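Long-range contacts in BREX protein BrxA (PDB 3BHW), which is probably part of a type 1 BREX system that protects bacteria against double-stranded DNA phage by preventing replication of the phage DNA: residues A[68-73]-A[91-96]; A[10-15]-A[96-101]. One frame throughout, in Å; residues are numbered along the deposited sequence.

Contact 1: A[68-73]-A[91-96]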
ATOM      1  N   GLU A  68      -3.139  10.525   1.817  1.00 16.78           N
ATOM      2  CA  GLU A  68      -3.996  11.413   2.619  0.50 17.68           C
ATOM      3  C   GLU A  68      -4.711  10.694   3.766  1.00 18.05           C
ATOM      4  O   GLU A  68      -5.401  11.324   4.562  1.00 17.88           O
ATOM      5  CB  GLU A  68      -4.982  12.185   1.753  0.50 18.23           C
ATOM      6  CG  GLU A  68      -6.098  11.371   1.202  0.50 20.05           C
ATOM      7  CD  GLU A  68      -7.265  12.244   0.784  0.50 19.84           C
ATOM      8  OE1 GLU A  68      -7.036  13.460   0.577  0.50 19.08           O
ATOM      9  OE2 GLU A  68      -8.390  11.708   0.673  0.50 20.27           O
ATOM     10  N   THR A  69      -4.526   9.378   3.866  1.00 18.85           N
ATOM     11  CA  THR A  69      -4.922   8.687   5.099  1.00 18.28           C
ATOM     12  C   THR A  69      -3.943   8.994   6.251  1.00 19.12           C
ATOM     13  O   THR A  69      -4.271   8.704   7.405  1.00 18.96           O
ATOM     14  CB  THR A  69      -5.038   7.123   4.939  1.00 19.05           C
ATOM     15  OG1 THR A  69      -3.770   6.550   4.660  1.00 20.00           O
ATOM     16  CG2 THR A  69      -6.003   6.670   3.854  1.00 16.52           C
ATOM     17  N   MET A  70      -2.790   9.604   5.936  1.00 17.99           N
ATOM     18  CA  MET A  70      -1.686   9.842   6.883  1.00 19.01           C
ATOM     19  C   MET A  70      -1.427  11.345   6.907  1.00 19.38           C
ATOM     20  O   MET A  70      -2.082  12.106   6.186  1.00 20.58           O
ATOM     21  CB  MET A  70      -0.402   9.128   6.476  1.00 20.04           C
ATOM     22  CG  MET A  70      -0.473   7.627   6.520  1.00 18.61           C
ATOM     23  SD  MET A  70      -0.989   6.874   8.104  1.00 14.61           S
ATOM     24  CE  MET A  70      -0.491   5.198   7.726  1.00 20.12           C
ATOM     25  N   GLY A  71      -0.471  11.771   7.715  1.00 18.42           N
ATOM     26  CA  GLY A  71      -0.299  13.177   8.010  1.00 20.11           C
ATOM     27  C   GLY A  71       1.008  13.708   7.482  1.00 21.01           C
ATOM     28  O   GLY A  71       1.794  12.959   6.883  1.00 20.04           O
ATOM     29  N   PRO A  72       1.251  15.007   7.692  1.00 21.24           N
ATOM     30  CA  PRO A  72       2.455  15.664   7.140  1.00 21.52           C
ATOM     31  C   PRO A  72       3.782  15.009   7.520  1.00 21.14           C
ATOM     32  O   PRO A  72       4.718  15.060   6.735  1.00 21.52           O
ATOM     33  CB  PRO A  72       2.374  17.068   7.742  1.00 21.86           C
ATOM     34  CG  PRO A  72       0.930  17.305   7.904  1.00 24.02           C
ATOM     35  CD  PRO A  72       0.383  15.973   8.398  1.00 21.76           C
ATOM     36  N   GLU A  73       3.870  14.417   8.703  1.00 21.88           N
ATOM     37  CA  GLU A  73       5.097  13.812   9.166  0.50 21.81           C
ATOM     38  C   GLU A  73       5.475  12.664   8.217  1.00 21.92           C
ATOM     39  O   GLU A  73       6.641  12.485   7.820  1.00 22.88           O
ATOM     40  CB  GLU A  73       4.887  13.328  10.612  0.50 22.45           C
ATOM     41  CG  GLU A  73       4.422  14.441  11.606  0.50 22.82           C
ATOM     42  CD  GLU A  73       2.965  14.962  11.431  0.50 23.22           C
ATOM     43  OE1 GLU A  73       2.031  14.202  11.066  0.50 15.73           O
ATOM     44  OE2 GLU A  73       2.756  16.170  11.686  0.50 26.45           O
ATOM     45  N   PHE A  91       3.963   2.019   1.937  1.00 15.19           N
ATOM     46  CA  PHE A  91       3.336   0.733   2.278  1.00 14.67           C
ATOM     47  C   PHE A  91       2.308   0.878   3.394  1.00 16.39           C
ATOM     48  O   PHE A  91       1.183   0.352   3.286  1.00 14.15           O
ATOM     49  CB  PHE A  91       4.433  -0.283   2.618  1.00 15.71           C
ATOM     50  CG  PHE A  91       3.957  -1.708   2.876  1.00 15.91           C
ATOM     51  CD1 PHE A  91       3.026  -2.392   2.060  1.00 12.25           C
ATOM     52  CD2 PHE A  91       4.523  -2.405   3.943  1.00 16.21           C
ATOM     53  CE1 PHE A  91       2.715  -3.739   2.373  1.00 13.14           C
ATOM     54  CE2 PHE A  91       4.202  -3.709   4.219  1.00 12.94           C
ATOM     55  CZ  PHE A  91       3.314  -4.392   3.443  1.00 15.77           C
ATOM     56  N   ALA A  92       2.599   1.687   4.392  1.00 14.83           N
ATOM     57  CA  ALA A  92       1.721   1.818   5.541  1.00 14.24           C
ATOM     58  C   ALA A  92       0.480   2.544   5.063  1.00 13.40           C
ATOM     59  O   ALA A  92      -0.618   2.198   5.502  1.00 15.68           O
ATOM     60  CB  ALA A  92       2.413   2.669   6.603  1.00 12.99           C
ATOM     61  N   ALA A  93       0.685   3.585   4.248  1.00 12.74           N
ATOM     62  CA  ALA A  93      -0.424   4.320   3.679  1.00 15.11           C
ATOM     63  C   ALA A  93      -1.281   3.402   2.835  1.00 14.84           C
ATOM     64  O   ALA A  93      -2.526   3.491   2.871  1.00 15.16           O
ATOM     65  CB  ALA A  93       0.088   5.520   2.888  1.00 15.41           C
ATOM     66  N   ALA A  94      -0.651   2.484   2.102  1.00 13.85           N
ATOM     67  CA  ALA A  94      -1.448   1.569   1.235  1.00 13.50           C
ATOM     68  C   ALA A  94      -2.274   0.630   2.100  1.00 14.87           C
ATOM     69  O   ALA A  94      -3.453   0.342   1.786  1.00 13.45           O
ATOM     70  CB  ALA A  94      -0.591   0.829   0.303  1.00 14.62           C
ATOM     71  N   ILE A  95      -1.707   0.171   3.177  1.00 14.20           N
ATOM     72  CA  ILE A  95      -2.456  -0.651   4.141  1.00 14.33           C
ATOM     73  C   ILE A  95      -3.631   0.089   4.761  1.00 15.45           C
ATOM     74  O   ILE A  95      -4.791  -0.400   4.744  1.00 15.58           O
ATOM     75  CB  ILE A  95      -1.549  -1.241   5.211  1.00 15.08           C
ATOM     76  CG1 ILE A  95      -0.602  -2.235   4.526  1.00 13.03           C
ATOM     77  CG2 ILE A  95      -2.390  -1.949   6.315  1.00 13.91           C
ATOM     78  CD1 ILE A  95       0.639  -2.539   5.341  1.00 14.85           C
ATOM     79  N   LYS A  96      -3.371   1.272   5.314  1.00 16.32           N
ATOM     80  CA  LYS A  96      -4.454   2.079   5.867  1.00 15.99           C
ATOM     81  C   LYS A  96      -5.638   2.302   4.892  1.00 15.60           C
ATOM     82  O   LYS A  96      -6.787   2.274   5.300  1.00 17.44           O
ATOM     83  CB  LYS A  96      -3.926   3.412   6.390  1.00 16.55           C
ATOM     84  CG  LYS A  96      -4.973   4.083   7.271  1.00 17.64           C
ATOM     85  CD  LYS A  96      -4.371   5.126   8.140  1.00 18.89           C
ATOM     86  CE  LYS A  96      -5.469   5.945   8.820  1.00 20.10           C
ATOM     87  NZ  LYS A  96      -4.962   7.188   9.484  1.00 17.94           N
TER

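Contact 2: A[10-15]-A[96-101]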
ATOM      1  N   ALA A  10     -11.835  -3.002  -4.582  1.00 22.25           N
ATOM      2  CA  ALA A  10     -10.793  -3.274  -5.535  1.00 22.55           C
ATOM      3  C   ALA A  10      -9.899  -2.057  -5.831  1.00 22.06           C
ATOM      4  O   ALA A  10      -9.006  -2.171  -6.661  1.00 21.88           O
ATOM      5  CB  ALA A  10     -11.397  -3.810  -6.823  1.00 23.60           C
ATOM      6  N   ASP A  11     -10.114  -0.922  -5.153  1.00 21.87           N
ATOM      7  CA  ASP A  11      -9.356   0.300  -5.486  1.00 21.62           C
ATOM      8  C   ASP A  11      -7.825   0.057  -5.506  1.00 20.67           C
ATOM      9  O   ASP A  11      -7.115   0.591  -6.366  1.00 20.87           O
ATOM     10  CB  ASP A  11      -9.690   1.454  -4.541  1.00 22.13           C
ATOM     11  CG  ASP A  11     -11.116   1.970  -4.714  1.00 24.16           C
ATOM     12  OD1 ASP A  11     -11.692   1.876  -5.823  1.00 29.52           O
ATOM     13  OD2 ASP A  11     -11.658   2.520  -3.743  1.00 30.85           O
ATOM     14  N   ILE A  12      -7.358  -0.778  -4.579  1.00 20.79           N
ATOM     15  CA  ILE A  12      -5.938  -1.092  -4.437  0.50 21.52           C
ATOM     16  C   ILE A  12      -5.293  -1.572  -5.750  1.00 21.18           C
ATOM     17  O   ILE A  12      -4.096  -1.356  -5.974  1.00 21.12           O
ATOM     18  CB  ILE A  12      -5.728  -2.073  -3.249  0.50 21.37           C
ATOM     19  CG1 ILE A  12      -4.266  -2.121  -2.777  0.50 22.15           C
ATOM     20  CG2 ILE A  12      -6.319  -3.470  -3.553  0.50 22.20           C
ATOM     21  CD1 ILE A  12      -3.524  -3.388  -3.156  0.50 19.80           C
ATOM     22  N   GLY A  13      -6.097  -2.177  -6.625  1.00 20.61           N
ATOM     23  CA  GLY A  13      -5.619  -2.715  -7.894  1.00 20.24           C
ATOM     24  C   GLY A  13      -5.206  -1.688  -8.928  1.00 19.48           C
ATOM     25  O   GLY A  13      -4.602  -2.042  -9.954  1.00 21.20           O
ATOM     26  N   GLY A  14      -5.538  -0.429  -8.678  1.00 17.50           N
ATOM     27  CA  GLY A  14      -5.186   0.643  -9.619  1.00 18.92           C
ATOM     28  C   GLY A  14      -3.693   0.895  -9.770  1.00 19.55           C
ATOM     29  O   GLY A  14      -3.234   1.471 -10.784  1.00 20.98           O
ATOM     30  N   GLY A  15      -2.915   0.473  -8.775  1.00 20.45           N
ATOM     31  CA  GLY A  15      -1.463   0.587  -8.867  1.00 19.28           C
ATOM     32  C   GLY A  15      -0.712   0.190  -7.606  1.00 17.90           C
ATOM     33  O   GLY A  15      -1.277   0.190  -6.486  1.00 16.74           O
ATOM     34  N   LYS A  96      -3.371   1.272   5.314  1.00 16.32           N
ATOM     35  CA  LYS A  96      -4.454   2.079   5.867  1.00 15.99           C
ATOM     36  C   LYS A  96      -5.638   2.302   4.892  1.00 15.60           C
ATOM     37  O   LYS A  96      -6.787   2.274   5.300  1.00 17.44           O
ATOM     38  CB  LYS A  96      -3.926   3.412   6.390  1.00 16.55           C
ATOM     39  CG  LYS A  96      -4.973   4.083   7.271  1.00 17.64           C
ATOM     40  CD  LYS A  96      -4.371   5.126   8.140  1.00 18.89           C
ATOM     41  CE  LYS A  96      -5.469   5.945   8.820  1.00 20.10           C
ATOM     42  NZ  LYS A  96      -4.962   7.188   9.484  1.00 17.94           N
ATOM     43  N   HIS A  97      -5.320   2.531   3.616  1.00 16.03           N
ATOM     44  CA  HIS A  97      -6.305   2.827   2.578  1.00 14.95           C
ATOM     45  C   HIS A  97      -7.063   1.567   2.145  1.00 16.07           C
ATOM     46  O   HIS A  97      -8.197   1.632   1.637  1.00 17.32           O
ATOM     47  CB  HIS A  97      -5.550   3.462   1.388  1.00 16.01           C
ATOM     48  CG  HIS A  97      -6.397   3.705   0.189  1.00 18.80           C
ATOM     49  ND1 HIS A  97      -6.495   2.781  -0.830  1.00 22.71           N
ATOM     50  CD2 HIS A  97      -7.127   4.776  -0.196  1.00 24.05           C
ATOM     51  CE1 HIS A  97      -7.299   3.254  -1.765  1.00 25.33           C
ATOM     52  NE2 HIS A  97      -7.702   4.457  -1.402  1.00 23.41           N
ATOM     53  N   SER A  98      -6.439   0.409   2.309  1.00 16.33           N
ATOM     54  CA  SER A  98      -7.010  -0.855   1.794  1.00 14.52           C
ATOM     55  C   SER A  98      -7.159  -2.024   2.792  1.00 14.91           C
ATOM     56  O   SER A  98      -6.218  -2.731   3.064  1.00 15.35           O
ATOM     57  CB  SER A  98      -6.269  -1.327   0.561  1.00 16.43           C
ATOM     58  OG  SER A  98      -6.688  -2.631   0.147  1.00 15.77           O
ATOM     59  N   THR A  99      -8.373  -2.243   3.302  1.00 15.06           N
ATOM     60  CA  THR A  99      -8.648  -3.421   4.132  1.00 13.73           C
ATOM     61  C   THR A  99      -8.360  -4.715   3.369  1.00 14.86           C
ATOM     62  O   THR A  99      -8.018  -5.713   3.971  1.00 15.44           O
ATOM     63  CB  THR A  99     -10.100  -3.338   4.698  1.00 14.46           C
ATOM     64  OG1 THR A  99     -10.233  -2.084   5.401  1.00 16.01           O
ATOM     65  CG2 THR A  99     -10.384  -4.483   5.658  1.00 16.30           C
ATOM     66  N   LEU A 100      -8.542  -4.721   2.043  1.00 15.04           N
ATOM     67  CA  LEU A 100      -8.273  -5.912   1.273  1.00 15.40           C
ATOM     68  C   LEU A 100      -6.785  -6.310   1.379  1.00 15.62           C
ATOM     69  O   LEU A 100      -6.456  -7.504   1.574  1.00 16.06           O
ATOM     70  CB  LEU A 100      -8.704  -5.737  -0.192  1.00 16.23           C
ATOM     71  CG  LEU A 100      -8.473  -6.933  -1.097  1.00 15.69           C
ATOM     72  CD1 LEU A 100      -9.539  -7.961  -0.863  1.00 19.09           C
ATOM     73  CD2 LEU A 100      -8.446  -6.408  -2.553  1.00 19.41           C
ATOM     74  N   LEU A 101      -5.895  -5.323   1.240  1.00 15.28           N
ATOM     75  CA  LEU A 101      -4.446  -5.537   1.437  1.00 15.66           C
ATOM     76  C   LEU A 101      -4.127  -5.870   2.899  1.00 16.79           C
ATOM     77  O   LEU A 101      -3.486  -6.870   3.206  1.00 14.93           O
ATOM     78  CB  LEU A 101      -3.639  -4.327   0.991  1.00 15.74           C
ATOM     79  CG  LEU A 101      -2.126  -4.450   1.235  1.00 13.33           C
ATOM     80  CD1 LEU A 101      -1.452  -5.570   0.397  1.00 16.57           C
ATOM     81  CD2 LEU A 101      -1.499  -3.100   0.901  1.00 16.77           C
TER
HETATM   82  O   HOH W   1      -8.719  -1.296  -1.763  1.00 17.77           O

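Contact 1: A[68-73]-A[91-96]
Lys96 reaches from helix 83-97 along the side of Thr69 and binds the turn that leads into helix 72-80. Its CG lies anti to the backbone N (chi1 -166°), and the chain stays extended beyond it. This carries the amine off the helix to the backbone of Thr69. Lys96 CB starts the contact 3.6 Å from Thr69 OG1. Lys96 CG passes both OG1 and CB of Thr69. Lys96 CD lies 3.8 Å from Met70 SD, where the two side chains meet at a slant. Lys96 CE comes within 3.3 Å of Thr69 O. Lys96 NZ then donates a hydrogen bond of 2.7 Å to Thr69 O. The C=O...N angle is 159°. The donor stands 19° out of the carbonyl plane. Thr69 and Lys96 run past each other in opposite directions, so the aliphatic part of the lysine lies against the threonine. Thr69 OG1 itself is hydrogen-bonded to Arg66 O.

Met70 supplies the apolar half of the contact. Its chain is bent at chi2. Met70 CE lies 4.0 Å from Ala92 CB. Met70 CG lies 4.2 Å from Ala93 CB. The terminal methyl of Met70 lies against the helix at Ala92, where Ala92 O is 3.7 Å from Met70 CE.

The amine also forms a salt bridge with Glu190, so it has both a carbonyl and a carboxylate partner. The contact joins the link between helices 57-67 and 72-80 to helix 83-97. Helix 179-187 packs on Met70 through Tyr184 and Leu185, and Val193 of helix 191-197 touches Lys96.

Contact 2: A[10-15]-A[96-101]
A short 3-10 turn ahead of helix 19-31 packs against the junction between helices 83-97 and 99-112. Ile12 is its main apolar contact, and Ser98 is the N-cap residue of helix 99-112. Ser98 OG accepts from Leu101 N at 3.0 Å, with a nearly straight N-H...O angle of 168°. With OG anti to the backbone N (chi1 172°), the oxygen is placed to accept this bond.

Ile12 sits against this cap. Ile12 CB is 3.6 Å from Ser98 OG, and CG1 lies near both side-chain atoms of the serine. In the conformer described, one of two, Ile12 CG2 meets Leu100 CD2 at 3.8 Å, and the two side chains cross at about a right angle. Ile12 CD1 of this conformer reaches Leu101 CB at 4.3 Å. At the outer side, Asp11 CB is 4.1 Å from His97 CE1, at the ring edge and near its plane. The carboxylate stands farther off, with Asp11 OD2 5.0 Å from His97 NE2.

Leu150, Val154 and Ile157 of helix 145-161 also touch Ile12. Helix 122-135 packs on Leu100, and helix 57-67 on the His97 side chain.

One water spans the two segments: it accepts from Ile12 N at 3.2 Å and is hydrogen-bonded to Ser98 OG at 3.1 Å. With no direct hydrogen bond between the segments, the turn is held here mainly by the fit of Ile12. The water gives Ile12 N a hydrogen-bonding partner and leaves Ser98 OG able to cap the helix.

How the contacts relate
Both contacts are largely buried. Both involve helix 83-97, but contact 2 uses only its last turn and lies chiefly on the start of helix 99-112. Contact 1 brings in the turn before helix 72-80. Contact 2 brings in the N-terminal 3-10 turn. Their centres are about 12 Å apart, and they share Lys96, which works across contact 1 alone. They meet directly where Ile95 CG1 packs on Leu101 CD2 at 3.8 Å, and where Thr69 CG2 approaches His97. Contact 1 combines a direct lysine-to-carbonyl bond with thioether packing. Contact 2 relies on branched aliphatic side chains and a water. The partly exposed members are Thr69 and Lys96 in contact 1, and His97 in contact 2, where Asp11 is exposed.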